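Local coordinates for protein enoyl-CoA hydratase/isomerase (Shewanella pealeana, PDB 4KPK) that probably acts as an isomerase or hydratase of acyl-CoA thioesters, with a crotonase-like fold, at residues Q191-A194 against R195-L199; S182-V185 against T186-M189. All coordinates share one frame; numbering follows the deposited sequence.

Contact 1. Residues Q191-A194 against R195-L199; sequences QRAA and RRYML
The Tyr197 ring turns an edge to the preceding helical turn: CD1 sits 3.2 Å from Ala193 O, which lies near the ring plane, and the CB of Ala193 is loosely packed against the same ring carbon. Over one face of the ring, toward its rim, passes CD of Arg196, and the Tyr197 OH in turn lies above one face of the Arg196 guanidinium. With CG anti to the backbone N (chi1 170°) and the chain extended as far as NE, Arg196 runs alongside the tyrosine and reaches Glu202, its salt-bridge partner.

Behind the ring the helix backbone closes normally. Tyr197 N donates to Ala193 O at 3.0 Å and nearly straight, Met198 N to Ala194 O at 2.9 Å, and Arg195 N to Gln191 O at 3.0 Å. SE of Met198, a selenomethionine, comes back to 4.4 Å from CB of Ala194.

At the start of the helix a water lies between the ends of Gln191 and Arg195, 2.8 Å from Gln191 OE1, and accepts from Arg195 NH1 at 3.1 Å. The stronger partners of both side chains belong to the second subunit: Asp157 forms a salt bridge with Arg195 at NE and Asp131 another at NH1, and the Leu248 carbonyl takes the NE2 of Gln191. The two carboxylates balance the buried positive charge and fix the rotation of the guanidinium.

Helix 191-200 thus has one side on the subunit interface, while Tyr197 packs on helix 206-212 and on Met189 of helix 182-189, and its ring meets that of Phe204 in the short strand 203-204.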
loop_
_atom_site.group_PDB
_atom_site.type_symbol
_atom_site.label_atom_id
_atom_site.label_comp_id
_atom_site.label_asym_id
_atom_site.label_seq_id
_atom_site.Cartn_x
_atom_site.Cartn_y
_atom_site.Cartn_z
ATOM N N GLN A 191 -2.110 -4.902 -3.757
ATOM C CA GLN A 191 -3.196 -5.865 -3.977
ATOM C C GLN A 191 -4.300 -5.432 -4.909
ATOM O O GLN A 191 -4.767 -6.220 -5.719
ATOM C CB GLN A 191 -3.838 -6.283 -2.647
ATOM C CG GLN A 191 -2.892 -7.082 -1.707
ATOM C CD GLN A 191 -3.089 -8.596 -1.818
ATOM O OE1 GLN A 191 -4.114 -9.069 -2.351
ATOM N NE2 GLN A 191 -2.075 -9.370 -1.353
ATOM N N ARG A 192 -4.781 -4.216 -4.757
ATOM C CA ARG A 192 -5.803 -3.691 -5.666
ATOM C C ARG A 192 -5.405 -3.842 -7.176
ATOM O O ARG A 192 -6.155 -4.381 -7.977
ATOM C CB ARG A 192 -6.190 -2.237 -5.283
ATOM C CG ARG A 192 -7.511 -1.745 -5.879
ATOM C CD ARG A 192 -8.722 -2.404 -5.251
ATOM N NE ARG A 192 -9.965 -2.546 -6.079
ATOM C CZ ARG A 192 -11.107 -1.904 -5.875
ATOM N NH1 ARG A 192 -11.219 -0.994 -4.928
ATOM N NH2 ARG A 192 -12.156 -2.128 -6.600
ATOM N N ALA A 193 -4.202 -3.461 -7.533
ATOM C CA ALA A 193 -3.751 -3.595 -8.916
ATOM C C ALA A 193 -3.323 -5.026 -9.275
ATOM O O ALA A 193 -3.513 -5.460 -10.402
ATOM C CB ALA A 193 -2.603 -2.618 -9.189
ATOM N N ALA A 194 -2.780 -5.787 -8.328
ATOM C CA ALA A 194 -2.397 -7.184 -8.625
ATOM C C ALA A 194 -3.573 -8.041 -8.958
ATOM O O ALA A 194 -3.518 -8.907 -9.828
ATOM C CB ALA A 194 -1.591 -7.784 -7.464
ATOM N N ARG A 195 -4.641 -7.855 -8.228
ATOM C CA ARG A 195 -5.823 -8.629 -8.452
ATOM C C ARG A 195 -6.413 -8.321 -9.826
ATOM O O ARG A 195 -7.064 -9.163 -10.403
ATOM C CB ARG A 195 -6.835 -8.375 -7.349
ATOM C CG ARG A 195 -6.652 -9.385 -6.202
ATOM C CD ARG A 195 -7.477 -9.145 -4.984
ATOM N NE ARG A 195 -8.852 -9.542 -5.193
ATOM C CZ ARG A 195 -9.700 -9.799 -4.205
ATOM N NH1 ARG A 195 -9.295 -9.780 -2.936
ATOM N NH2 ARG A 195 -10.944 -10.112 -4.476
ATOM N N ARG A 196 -6.201 -7.110 -10.354
ATOM C CA ARG A 196 -6.644 -6.858 -11.740
ATOM C C ARG A 196 -5.680 -7.535 -12.715
ATOM O O ARG A 196 -6.026 -8.499 -13.432
ATOM C CB ARG A 196 -6.735 -5.391 -11.986
ATOM C CG ARG A 196 -6.946 -5.052 -13.459
ATOM C CD ARG A 196 -6.704 -3.570 -13.741
ATOM N NE ARG A 196 -6.770 -3.330 -15.201
ATOM C CZ ARG A 196 -6.783 -2.118 -15.755
ATOM N NH1 ARG A 196 -6.768 -1.045 -14.998
ATOM N NH2 ARG A 196 -6.857 -1.982 -17.071
ATOM N N TYR A 197 -4.445 -7.087 -12.706
ATOM C CA TYR A 197 -3.509 -7.467 -13.741
ATOM C C TYR A 197 -3.134 -8.931 -13.767
ATOM O O TYR A 197 -2.938 -9.482 -14.855
ATOM C CB TYR A 197 -2.278 -6.580 -13.660
ATOM C CG TYR A 197 -2.557 -5.194 -14.157
ATOM C CD1 TYR A 197 -2.770 -4.172 -13.276
ATOM C CD2 TYR A 197 -2.651 -4.914 -15.540
ATOM C CE1 TYR A 197 -3.042 -2.873 -13.718
ATOM C CE2 TYR A 197 -2.944 -3.594 -15.999
ATOM C CZ TYR A 197 -3.139 -2.602 -15.058
ATOM O OH TYR A 197 -3.435 -1.320 -15.379
HETATM N N MSE A 198 -3.030 -9.568 -12.594
HETATM C CA MSE A 198 -2.818 -11.033 -12.551
HETATM C C MSE A 198 -3.974 -11.847 -13.026
HETATM O O MSE A 198 -3.753 -12.949 -13.507
HETATM C CB MSE A 198 -2.368 -11.544 -11.195
HETATM C CG MSE A 198 -0.980 -11.034 -10.883
HETATM SE SE MSE A 198 -0.392 -11.657 -9.078
HETATM C CE MSE A 198 -0.679 -13.586 -9.151
ATOM N N LEU A 199 -5.204 -11.335 -12.913
ATOM C CA LEU A 199 -6.347 -12.018 -13.442
ATOM C C LEU A 199 -6.632 -11.736 -14.902
ATOM O O LEU A 199 -7.077 -12.654 -15.628
ATOM C CB LEU A 199 -7.578 -11.699 -12.628
ATOM C CG LEU A 199 -7.645 -12.310 -11.207
ATOM C CD1 LEU A 199 -8.916 -11.799 -10.534
ATOM C CD2 LEU A 199 -7.568 -13.834 -11.245
HETATM O O HOH W 1 -6.445 -10.441 -1.807
#

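Contact 2. Residues S182-V185 against T186-M189; sequences SPYV and TRAM
Helix 182-189, a two-turn helix of the crotonase-like fold, is tied to itself here by i to i+4 pairs, the first of them Ser182 with Thr186. Ser182 O accepts two bonds from Thr186: one from OG1 at 2.6 Å and one from the backbone N at 3.0 Å, the latter donor well above the carbonyl plane. The hydroxyl is placed for this by chi1 of -56°, which sets OG1 beside its own backbone N and leaves it facing back down the helix. Ser182 OG bonds instead to the Ala179 carbonyl.

One turn on, Val185 and Met189, a selenomethionine, lie side by side and point the same way, CG1 to SE 4.0 Å, while Met189 N closes a nearly straight bond to Val185 O.

In the fold this helix packs against helices 113-132 and 148-155: Tyr184 lies on the first, touching Met127, Ser128 and Asp131, and Val185 on Leu150 and Cys154 of the second. On that side Arg187 brings NH2 to the edge of the Tyr184 ring, in its plane and 3.7 Å from CD1. The guanidinium is turned 70° from the ring, so the two do not stack. Its charge is met by Glu252 and Asp131, and NH2 also bonds the Cys154 carbonyl; Arg195 of the third subunit comes close to NH1, and probably shares Asp131 with Arg187, as the pairing in contact 1 implies.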
loop_
_atom_site.group_PDB
_atom_site.type_symbol
_atom_site.label_atom_id
_atom_site.label_comp_id
_atom_site.label_asym_id
_atom_site.label_seq_id
_atom_site.Cartn_x
_atom_site.Cartn_y
_atom_site.Cartn_z
ATOM N N SER A 182 5.270 -13.215 -7.155
ATOM C CA SER A 182 4.081 -12.515 -6.651
ATOM C C SER A 182 4.279 -11.767 -5.370
ATOM O O SER A 182 3.574 -10.817 -5.141
ATOM C CB SER A 182 2.864 -13.445 -6.556
ATOM O OG SER A 182 3.085 -14.606 -5.744
ATOM N N PRO A 183 5.214 -12.213 -4.501
ATOM C CA PRO A 183 5.334 -11.496 -3.242
ATOM C C PRO A 183 5.935 -10.130 -3.462
ATOM O O PRO A 183 5.555 -9.161 -2.835
ATOM C CB PRO A 183 6.260 -12.436 -2.350
ATOM C CG PRO A 183 6.185 -13.796 -2.964
ATOM C CD PRO A 183 5.795 -13.587 -4.427
ATOM N N TYR A 184 6.910 -10.074 -4.343
ATOM C CA TYR A 184 7.637 -8.880 -4.645
ATOM C C TYR A 184 6.793 -7.990 -5.521
ATOM O O TYR A 184 6.785 -6.783 -5.392
ATOM C CB TYR A 184 8.953 -9.277 -5.342
ATOM C CG TYR A 184 9.679 -10.315 -4.517
ATOM C CD1 TYR A 184 10.419 -9.949 -3.402
ATOM C CD2 TYR A 184 9.598 -11.656 -4.823
ATOM C CE1 TYR A 184 11.076 -10.932 -2.601
ATOM C CE2 TYR A 184 10.220 -12.631 -4.014
ATOM C CZ TYR A 184 10.968 -12.274 -2.925
ATOM O OH TYR A 184 11.610 -13.256 -2.120
ATOM N N VAL A 185 6.052 -8.590 -6.418
ATOM C CA VAL A 185 5.296 -7.776 -7.368
ATOM C C VAL A 185 4.158 -7.112 -6.632
ATOM O O VAL A 185 3.884 -5.942 -6.864
ATOM C CB VAL A 185 4.826 -8.592 -8.555
ATOM C CG1 VAL A 185 3.715 -7.892 -9.332
ATOM C CG2 VAL A 185 6.018 -8.914 -9.443
ATOM N N THR A 186 3.554 -7.859 -5.703
ATOM C CA THR A 186 2.462 -7.381 -4.872
ATOM C C THR A 186 2.901 -6.281 -3.921
ATOM O O THR A 186 2.191 -5.259 -3.705
ATOM C CB THR A 186 1.791 -8.573 -4.132
ATOM O OG1 THR A 186 1.382 -9.505 -5.107
ATOM C CG2 THR A 186 0.552 -8.151 -3.403
ATOM N N ARG A 187 4.073 -6.452 -3.358
ATOM C CA ARG A 187 4.619 -5.407 -2.531
ATOM C C ARG A 187 4.751 -4.094 -3.348
ATOM O O ARG A 187 4.489 -3.006 -2.839
ATOM C CB ARG A 187 5.992 -5.797 -2.010
ATOM C CG ARG A 187 6.486 -4.940 -0.884
ATOM C CD ARG A 187 7.893 -5.295 -0.482
ATOM N NE ARG A 187 8.688 -5.541 -1.644
ATOM C CZ ARG A 187 9.855 -6.176 -1.665
ATOM N NH1 ARG A 187 10.360 -6.671 -0.562
ATOM N NH2 ARG A 187 10.524 -6.299 -2.823
ATOM N N ALA A 188 5.169 -4.198 -4.592
ATOM C CA ALA A 188 5.434 -3.000 -5.381
ATOM C C ALA A 188 4.175 -2.294 -5.802
ATOM O O ALA A 188 4.005 -1.150 -5.509
ATOM C CB ALA A 188 6.238 -3.387 -6.588
HETATM N N MSE A 189 3.285 -3.011 -6.465
HETATM C CA MSE A 189 2.093 -2.434 -7.100
HETATM C C MSE A 189 0.843 -2.462 -6.252
HETATM O O MSE A 189 -0.114 -1.732 -6.537
HETATM C CB MSE A 189 1.871 -3.164 -8.409
HETATM C CG MSE A 189 1.011 -4.416 -8.319
HETATM SE SE MSE A 189 0.697 -5.301 -10.080
HETATM C CE MSE A 189 0.386 -3.837 -11.341
#

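From the N terminus the chain passes through contact 2 first, within helix 182-189, and then contact 1, within helix 191-200. The two are in series, neither nested nor crossed; each spans a local turn of helix and closes no long loop. Their centres are about 10 Å apart, and the helices touch directly: SE of Met189 lies 3.9 Å from CA of Ala194, and CG2 of Thr186 lies 3.5 Å from NE2 of Gln191. Together the pair of helices bridges the chain's core helices and the subunit interface. Both contacts touch the second subunit, where Leu248 meets Thr186 as well as Gln191 and Arg195.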